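Local coordinates for uncharacterized lipoprotein GfcB (Escherichia coli K12, PDB 2IN5), which is of unknown function but, as a membrane lipoprotein of the YjbF family and homolog of group 4 capsule protein B, may serve capsule polysaccharide production, at residues V70-R75 / P96-L101; V149-V154 / Q164-V169; G174-S179 / M192-P197. All blocks are in the same frame, centred on the assembly; numbering follows the deposited sequence.

Contact 1: V70-R75 / P96-L101; sequences VTHNGR and PLRNAL
The type I' turn His72-Arg75, which closes the hairpin of strands 68-72 and 75-80, rests on the 3-10 segment 96-98 through Asn73, His72 and Arg75. The hydrogen bond between the two is made by the Asn73 amide: ND2 donates to Leu97 O at 2.9 Å, approaching in the carbonyl plane of Leu97, while Leu97 O stands 17° out of the Asn73 amide plane. With CG anti to the backbone N (chi1 -150°), the Asn73 amide reaches out of the turn, and ND2 also comes 3.6 Å from Ala100 CB. The same amide turns to Gly174 O and Val176 N as well, so both its polar atoms are used. The imidazole of His72 lies across the Arg98 chain, its CE1 4.0 Å from Arg98 CG. The Arg98 guanidinium carries His72 NE2 over one face, the two planes only 15° apart, while its NH2 pairs with Glu57. Leu97 CD1 packs 3.6 Å from Arg75 NE, crossing that side chain at about a right angle. The Arg75 guanidinium is held by Glu152 and Asp95, which should balance its charge in this buried place. Asn73 and Gly74 both have positive phi, and His72 and Arg75 exchange their backbone hydrogen bonds at 3.0 Å (His72 N to Arg75 O, Arg75 N to His72 O): the Asn-Gly two-residue beta hairpin in its textbook form.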
loop_
_atom_site.group_PDB
_atom_site.type_symbol
_atom_site.label_atom_id
_atom_site.label_comp_id
_atom_site.label_asym_id
_atom_site.label_seq_id
_atom_site.Cartn_x
_atom_site.Cartn_y
_atom_site.Cartn_z
ATOM N N VAL A 70 3.374 9.768 -2.132
ATOM C CA VAL A 70 2.027 9.603 -1.586
ATOM C C VAL A 70 1.270 10.906 -1.724
ATOM O O VAL A 70 1.734 11.958 -1.309
ATOM C CB VAL A 70 2.074 9.182 -0.117
ATOM C CG1 VAL A 70 0.651 9.023 0.440
ATOM C CG2 VAL A 70 2.852 7.880 -0.008
ATOM N N THR A 71 0.092 10.840 -2.311
ATOM C CA THR A 71 -0.656 12.061 -2.520
ATOM C C THR A 71 -2.150 11.871 -2.349
ATOM O O THR A 71 -2.647 10.756 -2.211
ATOM C CB THR A 71 -0.460 12.579 -3.967
ATOM O OG1 THR A 71 -1.161 11.706 -4.861
ATOM C CG2 THR A 71 1.008 12.618 -4.349
ATOM N N HIS A 72 -2.850 12.990 -2.338
ATOM C CA HIS A 72 -4.291 12.971 -2.328
ATOM C C HIS A 72 -4.710 14.174 -3.151
ATOM O O HIS A 72 -4.488 15.326 -2.767
ATOM C CB HIS A 72 -4.920 13.046 -0.945
ATOM C CG HIS A 72 -6.414 12.999 -1.010
ATOM N ND1 HIS A 72 -7.175 14.113 -1.295
ATOM C CD2 HIS A 72 -7.270 11.951 -1.010
ATOM C CE1 HIS A 72 -8.431 13.752 -1.472
ATOM N NE2 HIS A 72 -8.515 12.445 -1.308
ATOM N N ASN A 73 -5.295 13.886 -4.307
ATOM C CA ASN A 73 -5.731 14.907 -5.247
ATOM C C ASN A 73 -4.697 16.000 -5.489
ATOM O O ASN A 73 -4.955 17.193 -5.261
ATOM C CB ASN A 73 -7.056 15.536 -4.810
ATOM C CG ASN A 73 -7.872 16.004 -6.000
ATOM O OD1 ASN A 73 -7.832 15.378 -7.056
ATOM N ND2 ASN A 73 -8.623 17.091 -5.836
ATOM N N GLY A 74 -3.521 15.570 -5.950
ATOM C CA GLY A 74 -2.442 16.491 -6.271
ATOM C C GLY A 74 -1.605 16.997 -5.115
ATOM O O GLY A 74 -0.525 17.555 -5.336
ATOM N N ARG A 75 -2.100 16.817 -3.892
ATOM C CA ARG A 75 -1.385 17.265 -2.702
ATOM C C ARG A 75 -0.359 16.231 -2.278
ATOM O O ARG A 75 -0.676 15.048 -2.141
ATOM C CB ARG A 75 -2.352 17.493 -1.532
ATOM C CG ARG A 75 -1.664 17.995 -0.263
ATOM C CD ARG A 75 -1.173 19.425 -0.427
ATOM N NE ARG A 75 -2.273 20.375 -0.347
ATOM C CZ ARG A 75 -2.142 21.698 -0.407
ATOM N NH1 ARG A 75 -0.948 22.256 -0.559
ATOM N NH2 ARG A 75 -3.220 22.468 -0.295
ATOM N N PRO A 96 -8.454 21.744 1.463
ATOM C CA PRO A 96 -9.507 22.087 0.495
ATOM C C PRO A 96 -9.516 21.239 -0.777
ATOM O O PRO A 96 -10.561 21.052 -1.393
ATOM C CB PRO A 96 -9.272 23.577 0.227
ATOM C CG PRO A 96 -7.858 23.810 0.628
ATOM C CD PRO A 96 -7.647 22.923 1.814
ATOM N N LEU A 97 -8.351 20.721 -1.156
ATOM C CA LEU A 97 -8.248 19.874 -2.326
ATOM C C LEU A 97 -9.016 18.580 -2.136
ATOM O O LEU A 97 -9.179 17.808 -3.081
ATOM C CB LEU A 97 -6.788 19.563 -2.627
ATOM C CG LEU A 97 -5.978 20.773 -3.087
ATOM C CD1 LEU A 97 -4.505 20.407 -3.174
ATOM C CD2 LEU A 97 -6.503 21.237 -4.437
ATOM N N ARG A 98 -9.488 18.319 -0.920
ATOM C CA ARG A 98 -10.254 17.090 -0.704
ATOM C C ARG A 98 -11.594 17.211 -1.409
ATOM O O ARG A 98 -12.245 16.213 -1.687
ATOM C CB ARG A 98 -10.461 16.811 0.788
ATOM C CG ARG A 98 -9.210 16.332 1.502
ATOM C CD ARG A 98 -9.497 15.906 2.927
ATOM N NE ARG A 98 -9.314 14.467 3.094
ATOM C CZ ARG A 98 -10.208 13.554 2.736
ATOM N NH1 ARG A 98 -11.363 13.930 2.201
ATOM N NH2 ARG A 98 -9.936 12.264 2.890
ATOM N N ASN A 99 -11.999 18.444 -1.686
ATOM C CA ASN A 99 -13.238 18.717 -2.407
ATOM C C ASN A 99 -12.908 19.900 -3.317
ATOM O O ASN A 99 -13.420 21.004 -3.140
ATOM C CB ASN A 99 -14.364 19.085 -1.439
ATOM C CG ASN A 99 -15.742 18.972 -2.080
ATOM O OD1 ASN A 99 -15.930 19.340 -3.247
ATOM N ND2 ASN A 99 -16.714 18.465 -1.320
ATOM N N ALA A 100 -12.039 19.649 -4.292
ATOM C CA ALA A 100 -11.563 20.674 -5.220
ATOM C C ALA A 100 -12.635 21.490 -5.927
ATOM O O ALA A 100 -12.417 22.656 -6.227
ATOM C CB ALA A 100 -10.624 20.040 -6.250
ATOM N N LEU A 101 -13.784 20.894 -6.211
ATOM C CA LEU A 101 -14.830 21.654 -6.881
ATOM C C LEU A 101 -15.547 22.611 -5.926
ATOM O O LEU A 101 -16.031 23.657 -6.353
ATOM C CB LEU A 101 -15.837 20.715 -7.542
ATOM C CG LEU A 101 -15.360 20.023 -8.818
ATOM C CD1 LEU A 101 -16.492 19.177 -9.359
ATOM C CD2 LEU A 101 -14.915 21.051 -9.863
#

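Contact 2: V149-V154 / Q164-V169; sequences VWQEEV and QNTFWV
Glu152 and Asn165 lie side by side on strands 149-154 and 164-169, and the glutamate can be followed outward atom by atom. Its CB is 4.0 Å from Phe167 CE2. With CG anti to the backbone N (chi1 173°) and the chain extended beyond it, CD comes to 3.8 Å from Asn165 ND2. At the tip OE1 accepts from Asn165 ND2 at 2.8 Å, on the anti side of the carboxylate and 33° out of its plane, and also touches the edge of the Phe167 ring in plane, CE2 at 3.4 Å. OE1 has its strongest partner in Arg75, and OE2 takes the hydroxyl of Ser128, so the buried carboxylate is met at both oxygens and probably stays charged. On the opposite face of the sheet, the Gln151 chain bends at chi2 and brings Gln151 OE1 to Thr166 OG1, which donates to it at 2.6 Å from above the amide plane. A leucine in place of Gln151 would probably deprive the buried Thr166 hydroxyl of this acceptor and let it turn. Farther along, Val149 CG2 packs 3.7 Å from Trp168 CD1, and Trp150 CD1 meets Val169 CG2 at the edge of the indole. Paired backbone bonds link Trp150 with Phe167 and Glu152 with Asn165 in antiparallel register. Strand 120-140 flanks this hairpin beyond 143-156 and strand 176-182 flanks it beyond 161-170, while Leu97 and Arg75 pack on Phe167 and Ala100 packs on Val169.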
loop_
_atom_site.group_PDB
_atom_site.type_symbol
_atom_site.label_atom_id
_atom_site.label_comp_id
_atom_site.label_asym_id
_atom_site.label_seq_id
_atom_site.Cartn_x
_atom_site.Cartn_y
_atom_site.Cartn_z
ATOM N N VAL A 149 -7.908 27.343 -12.131
ATOM C CA VAL A 149 -6.570 27.535 -11.601
ATOM C C VAL A 149 -6.632 28.104 -10.192
ATOM O O VAL A 149 -7.117 29.211 -9.983
ATOM C CB VAL A 149 -5.744 28.494 -12.483
ATOM C CG1 VAL A 149 -4.352 28.658 -11.897
ATOM C CG2 VAL A 149 -5.667 27.958 -13.905
ATOM N N TRP A 150 -6.146 27.338 -9.222
ATOM C CA TRP A 150 -6.140 27.784 -7.838
ATOM C C TRP A 150 -4.722 28.080 -7.368
ATOM O O TRP A 150 -3.835 27.246 -7.498
ATOM C CB TRP A 150 -6.753 26.716 -6.948
ATOM C CG TRP A 150 -8.237 26.649 -7.018
ATOM C CD1 TRP A 150 -8.995 25.699 -7.642
ATOM C CD2 TRP A 150 -9.151 27.543 -6.390
ATOM N NE1 TRP A 150 -10.331 25.943 -7.433
ATOM C CE2 TRP A 150 -10.455 27.071 -6.665
ATOM C CE3 TRP A 150 -8.996 28.702 -5.616
ATOM C CZ2 TRP A 150 -11.597 27.714 -6.189
ATOM C CZ3 TRP A 150 -10.128 29.341 -5.147
ATOM C CH2 TRP A 150 -11.418 28.843 -5.435
ATOM N N GLN A 151 -4.526 29.278 -6.830
ATOM C CA GLN A 151 -3.233 29.708 -6.315
ATOM C C GLN A 151 -3.258 29.696 -4.791
ATOM O O GLN A 151 -3.969 30.493 -4.180
ATOM C CB GLN A 151 -2.929 31.123 -6.780
ATOM C CG GLN A 151 -2.807 31.244 -8.274
ATOM C CD GLN A 151 -1.396 31.032 -8.747
ATOM O OE1 GLN A 151 -0.657 30.223 -8.184
ATOM N NE2 GLN A 151 -1.012 31.747 -9.803
ATOM N N GLU A 152 -2.477 28.806 -4.185
ATOM C CA GLU A 152 -2.403 28.695 -2.734
ATOM C C GLU A 152 -1.240 29.505 -2.171
ATOM O O GLU A 152 -0.066 29.175 -2.391
ATOM C CB GLU A 152 -2.250 27.225 -2.327
ATOM C CG GLU A 152 -1.992 26.994 -0.840
ATOM C CD GLU A 152 -1.791 25.520 -0.495
ATOM O OE1 GLU A 152 -0.902 24.878 -1.099
ATOM O OE2 GLU A 152 -2.516 24.994 0.386
ATOM N N GLU A 153 -1.569 30.576 -1.458
ATOM C CA GLU A 153 -0.552 31.423 -0.836
ATOM C C GLU A 153 -0.214 30.813 0.523
ATOM O O GLU A 153 -1.039 30.810 1.438
ATOM C CB GLU A 153 -1.078 32.857 -0.665
ATOM C CG GLU A 153 -1.422 33.560 -1.986
ATOM C CD GLU A 153 -0.258 33.549 -2.984
ATOM O OE1 GLU A 153 0.862 33.978 -2.607
ATOM O OE2 GLU A 153 -0.467 33.117 -4.146
ATOM N N VAL A 154 0.996 30.286 0.653
ATOM C CA VAL A 154 1.389 29.660 1.907
ATOM C C VAL A 154 2.420 30.479 2.670
ATOM O O VAL A 154 3.287 31.127 2.081
ATOM C CB VAL A 154 1.975 28.232 1.678
ATOM C CG1 VAL A 154 2.093 27.503 3.000
ATOM C CG2 VAL A 154 1.102 27.444 0.715
ATOM N N GLN A 164 4.216 30.338 -3.072
ATOM C CA GLN A 164 2.933 30.059 -3.712
ATOM C C GLN A 164 2.918 28.710 -4.418
ATOM O O GLN A 164 3.860 28.371 -5.119
ATOM C CB GLN A 164 2.618 31.162 -4.730
ATOM C CG GLN A 164 1.506 30.817 -5.726
ATOM C CD GLN A 164 1.389 31.842 -6.847
ATOM O OE1 GLN A 164 0.682 32.843 -6.721
ATOM N NE2 GLN A 164 2.106 31.601 -7.946
ATOM N N ASN A 165 1.860 27.935 -4.199
ATOM C CA ASN A 165 1.693 26.650 -4.873
ATOM C C ASN A 165 0.558 26.877 -5.853
ATOM O O ASN A 165 -0.270 27.761 -5.649
ATOM C CB ASN A 165 1.263 25.534 -3.917
ATOM C CG ASN A 165 2.279 25.259 -2.824
ATOM O OD1 ASN A 165 3.474 25.114 -3.085
ATOM N ND2 ASN A 165 1.801 25.163 -1.590
ATOM N N THR A 166 0.503 26.077 -6.909
ATOM C CA THR A 166 -0.556 26.220 -7.897
ATOM C C THR A 166 -1.149 24.852 -8.194
ATOM O O THR A 166 -0.427 23.865 -8.301
ATOM C CB THR A 166 -0.013 26.855 -9.198
ATOM O OG1 THR A 166 0.653 28.085 -8.884
ATOM C CG2 THR A 166 -1.152 27.155 -10.165
ATOM N N PHE A 167 -2.474 24.798 -8.309
ATOM C CA PHE A 167 -3.173 23.546 -8.583
ATOM C C PHE A 167 -4.170 23.732 -9.726
ATOM O O PHE A 167 -5.058 24.577 -9.648
ATOM C CB PHE A 167 -3.918 23.080 -7.323
ATOM C CG PHE A 167 -3.023 22.841 -6.141
ATOM C CD1 PHE A 167 -2.334 21.640 -6.004
ATOM C CD2 PHE A 167 -2.829 23.838 -5.188
ATOM C CE1 PHE A 167 -1.459 21.434 -4.935
ATOM C CE2 PHE A 167 -1.960 23.645 -4.122
ATOM C CZ PHE A 167 -1.270 22.436 -3.993
ATOM N N TRP A 168 -4.008 22.943 -10.783
ATOM C CA TRP A 168 -4.892 22.986 -11.947
ATOM C C TRP A 168 -5.966 21.924 -11.799
ATOM O O TRP A 168 -5.694 20.729 -11.946
ATOM C CB TRP A 168 -4.094 22.731 -13.208
ATOM C CG TRP A 168 -3.289 23.905 -13.608
ATOM C CD1 TRP A 168 -3.669 24.906 -14.449
ATOM C CD2 TRP A 168 -1.957 24.217 -13.181
ATOM N NE1 TRP A 168 -2.654 25.825 -14.580
ATOM C CE2 TRP A 168 -1.590 25.423 -13.815
ATOM C CE3 TRP A 168 -1.034 23.591 -12.328
ATOM C CZ2 TRP A 168 -0.338 26.019 -13.625
ATOM C CZ3 TRP A 168 0.216 24.187 -12.140
ATOM C CH2 TRP A 168 0.549 25.386 -12.787
ATOM N N VAL A 169 -7.191 22.371 -11.532
ATOM C CA VAL A 169 -8.320 21.471 -11.301
ATOM C C VAL A 169 -9.292 21.313 -12.466
ATOM O O VAL A 169 -9.691 22.292 -13.086
ATOM C CB VAL A 169 -9.148 21.949 -10.080
ATOM C CG1 VAL A 169 -10.242 20.947 -9.763
ATOM C CG2 VAL A 169 -8.234 22.167 -8.889
#

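Contact 3: G174-S179 / M192-P197; sequences GQVRQS and MTFLKP
Arg177 and Phe194 carry the charged hydrogen bonding of this contact. The arginine leaves its strand with CB directed away from 192-197, but bends at chi2 and chi3 fold the chain back. NE and NH2 then grip the single atom Phe194 O side-on, NE at 2.8 Å and NH2 at 2.9 Å. The carbonyl oxygen sits near the guanidinium plane, with NH2 on one of its lone pairs and NE tilted 27° from the carbonyl plane. Leu195 O also stands at the guanidinium edge. Backbone bonds join the strands in antiparallel fashion: Ser179 and Met192, the latter present as selenomethionine, form a hydrogen-bonded pair, and Phe194 N donates to Arg177 O. Between them Gln178 and Thr193 form a non-hydrogen-bonded pair whose side chains run alongside, linked by a weak bond from Gln178 NE2 to Thr193 OG1 at 3.3 Å. A water donates to Lys196 O at 2.8 Å and weakly accepts from Gln175 NE2, bridging the ends of the segments. Van der Waals contacts, several against polar groups, make up the third kind. Pro197 CA lies over one face of the Arg177 guanidinium, offset toward its rim, and Pro197 CB comes 3.4 Å from Arg177 NH1. The Phe194 ring turns its edge to Arg177 O, with CD1 at 3.5 Å, and its CE1 lies 4.4 Å from Val176 CG1. On the same face as Ser179, the Met192 methyl CE comes 3.4 Å from Ser179 OG. The chemistry implies that where the regular strand pairing of 192-194 ends, a side chain takes over: the two nitrogens of Arg177 satisfy the Phe194 carbonyl as the chain leaves the sheet, and Pro197 over one face of the guanidinium probably restricts its turning.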
loop_
_atom_site.group_PDB
_atom_site.type_symbol
_atom_site.label_atom_id
_atom_site.label_comp_id
_atom_site.label_asym_id
_atom_site.label_seq_id
_atom_site.Cartn_x
_atom_site.Cartn_y
_atom_site.Cartn_z
ATOM N N GLY A 174 -13.178 17.749 -10.581
ATOM C CA GLY A 174 -12.546 18.185 -9.354
ATOM C C GLY A 174 -11.158 17.586 -9.243
ATOM O O GLY A 174 -10.402 17.912 -8.333
ATOM N N GLN A 175 -10.819 16.696 -10.172
ATOM C CA GLN A 175 -9.504 16.063 -10.178
ATOM C C GLN A 175 -8.406 17.045 -10.550
ATOM O O GLN A 175 -8.526 17.759 -11.531
ATOM C CB GLN A 175 -9.461 14.894 -11.173
ATOM C CG GLN A 175 -8.027 14.387 -11.421
ATOM C CD GLN A 175 -7.921 13.383 -12.557
ATOM O OE1 GLN A 175 -8.460 13.593 -13.641
ATOM N NE2 GLN A 175 -7.200 12.297 -12.318
ATOM N N VAL A 176 -7.339 17.074 -9.759
ATOM C CA VAL A 176 -6.200 17.943 -10.031
ATOM C C VAL A 176 -5.424 17.252 -11.160
ATOM O O VAL A 176 -5.123 16.063 -11.069
ATOM C CB VAL A 176 -5.318 18.089 -8.760
ATOM C CG1 VAL A 176 -3.987 18.766 -9.090
ATOM C CG2 VAL A 176 -6.076 18.898 -7.712
ATOM N N ARG A 177 -5.133 17.984 -12.233
ATOM C CA ARG A 177 -4.416 17.405 -13.363
ATOM C C ARG A 177 -2.969 17.851 -13.410
ATOM O O ARG A 177 -2.151 17.289 -14.135
ATOM C CB ARG A 177 -5.101 17.767 -14.688
ATOM C CG ARG A 177 -6.470 17.147 -14.891
ATOM C CD ARG A 177 -6.447 15.630 -14.752
ATOM N NE ARG A 177 -5.617 14.949 -15.747
ATOM C CZ ARG A 177 -5.922 14.823 -17.036
ATOM N NH1 ARG A 177 -7.051 15.334 -17.514
ATOM N NH2 ARG A 177 -5.096 14.173 -17.843
ATOM N N GLN A 178 -2.657 18.878 -12.639
ATOM C CA GLN A 178 -1.298 19.394 -12.579
ATOM C C GLN A 178 -1.153 20.160 -11.279
ATOM O O GLN A 178 -2.095 20.788 -10.818
ATOM C CB GLN A 178 -1.008 20.322 -13.765
ATOM C CG GLN A 178 0.397 20.887 -13.730
ATOM C CD GLN A 178 0.782 21.646 -14.985
ATOM O OE1 GLN A 178 0.635 22.867 -15.058
ATOM N NE2 GLN A 178 1.269 20.924 -15.986
ATOM N N SER A 179 0.024 20.101 -10.678
ATOM C CA SER A 179 0.239 20.812 -9.429
ATOM C C SER A 179 1.688 21.246 -9.277
ATOM O O SER A 179 2.590 20.583 -9.780
ATOM C CB SER A 179 -0.139 19.913 -8.254
ATOM O OG SER A 179 0.737 18.803 -8.184
HETATM N N MSE A 192 3.965 18.043 -10.667
HETATM C CA MSE A 192 3.303 16.799 -11.030
HETATM C C MSE A 192 2.224 17.012 -12.081
HETATM O O MSE A 192 1.414 17.935 -11.972
HETATM C CB MSE A 192 2.683 16.152 -9.796
HETATM C CG MSE A 192 3.686 15.870 -8.698
HETATM SE SE MSE A 192 2.917 14.835 -7.264
HETATM C CE MSE A 192 2.180 16.324 -6.276
ATOM N N THR A 193 2.228 16.158 -13.100
ATOM C CA THR A 193 1.243 16.224 -14.169
ATOM C C THR A 193 0.587 14.851 -14.254
ATOM O O THR A 193 1.251 13.847 -14.504
ATOM C CB THR A 193 1.895 16.598 -15.529
ATOM O OG1 THR A 193 2.487 17.898 -15.434
ATOM C CG2 THR A 193 0.847 16.632 -16.637
ATOM N N PHE A 194 -0.720 14.812 -14.020
ATOM C CA PHE A 194 -1.459 13.560 -14.047
ATOM C C PHE A 194 -2.026 13.319 -15.427
ATOM O O PHE A 194 -2.930 14.020 -15.866
ATOM C CB PHE A 194 -2.544 13.608 -12.982
ATOM C CG PHE A 194 -2.018 13.980 -11.643
ATOM C CD1 PHE A 194 -1.714 15.300 -11.350
ATOM C CD2 PHE A 194 -1.738 13.005 -10.702
ATOM C CE1 PHE A 194 -1.130 15.646 -10.137
ATOM C CE2 PHE A 194 -1.152 13.339 -9.480
ATOM C CZ PHE A 194 -0.848 14.658 -9.201
ATOM N N LEU A 195 -1.471 12.314 -16.096
ATOM C CA LEU A 195 -1.824 11.972 -17.461
ATOM C C LEU A 195 -3.166 11.331 -17.731
ATOM O O LEU A 195 -3.844 11.699 -18.689
ATOM C CB LEU A 195 -0.740 11.085 -18.074
ATOM C CG LEU A 195 0.678 11.640 -18.263
ATOM C CD1 LEU A 195 0.653 12.985 -18.982
ATOM C CD2 LEU A 195 1.330 11.786 -16.923
ATOM N N LYS A 196 -3.553 10.363 -16.916
ATOM C CA LYS A 196 -4.822 9.706 -17.163
ATOM C C LYS A 196 -5.977 10.516 -16.604
ATOM O O LYS A 196 -6.069 10.746 -15.400
ATOM C CB LYS A 196 -4.807 8.306 -16.577
ATOM C CG LYS A 196 -6.088 7.565 -16.765
ATOM C CD LYS A 196 -5.904 6.126 -16.378
ATOM C CE LYS A 196 -7.230 5.455 -16.380
ATOM N NZ LYS A 196 -7.904 5.837 -17.643
ATOM N N PRO A 197 -6.872 10.975 -17.490
ATOM C CA PRO A 197 -8.046 11.776 -17.142
ATOM C C PRO A 197 -9.174 10.935 -16.573
ATOM O O PRO A 197 -9.429 9.834 -17.045
ATOM C CB PRO A 197 -8.419 12.413 -18.471
ATOM C CG PRO A 197 -8.116 11.313 -19.436
ATOM C CD PRO A 197 -6.766 10.818 -18.953
HETATM O O HOH W 1 -6.604 8.997 -13.297
#

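The three contacts lie side by side, their centres 10 to 13 Å apart. Contact 1 reaches both others from the hairpin turn: Arg75 NH1 forms a salt bridge with Glu152 OE1 of contact 2 at 2.7 Å, and Asn73 ND2 is 3.2 Å from Gly174 O of contact 3, probably a hydrogen bond. Leu97 CD1 packs 3.7 Å from Phe167 CE1. Contacts 2 and 3 are successive hairpins with neighbouring strands 161-170 and 176-182, where Trp168 O is 2.8 Å from Arg177 N. Trp168 pairs with both Arg177 and Gln178, consistent with a beta bulge. Together they tie turn, loop and strands into one buried region of this mostly beta lipoprotein.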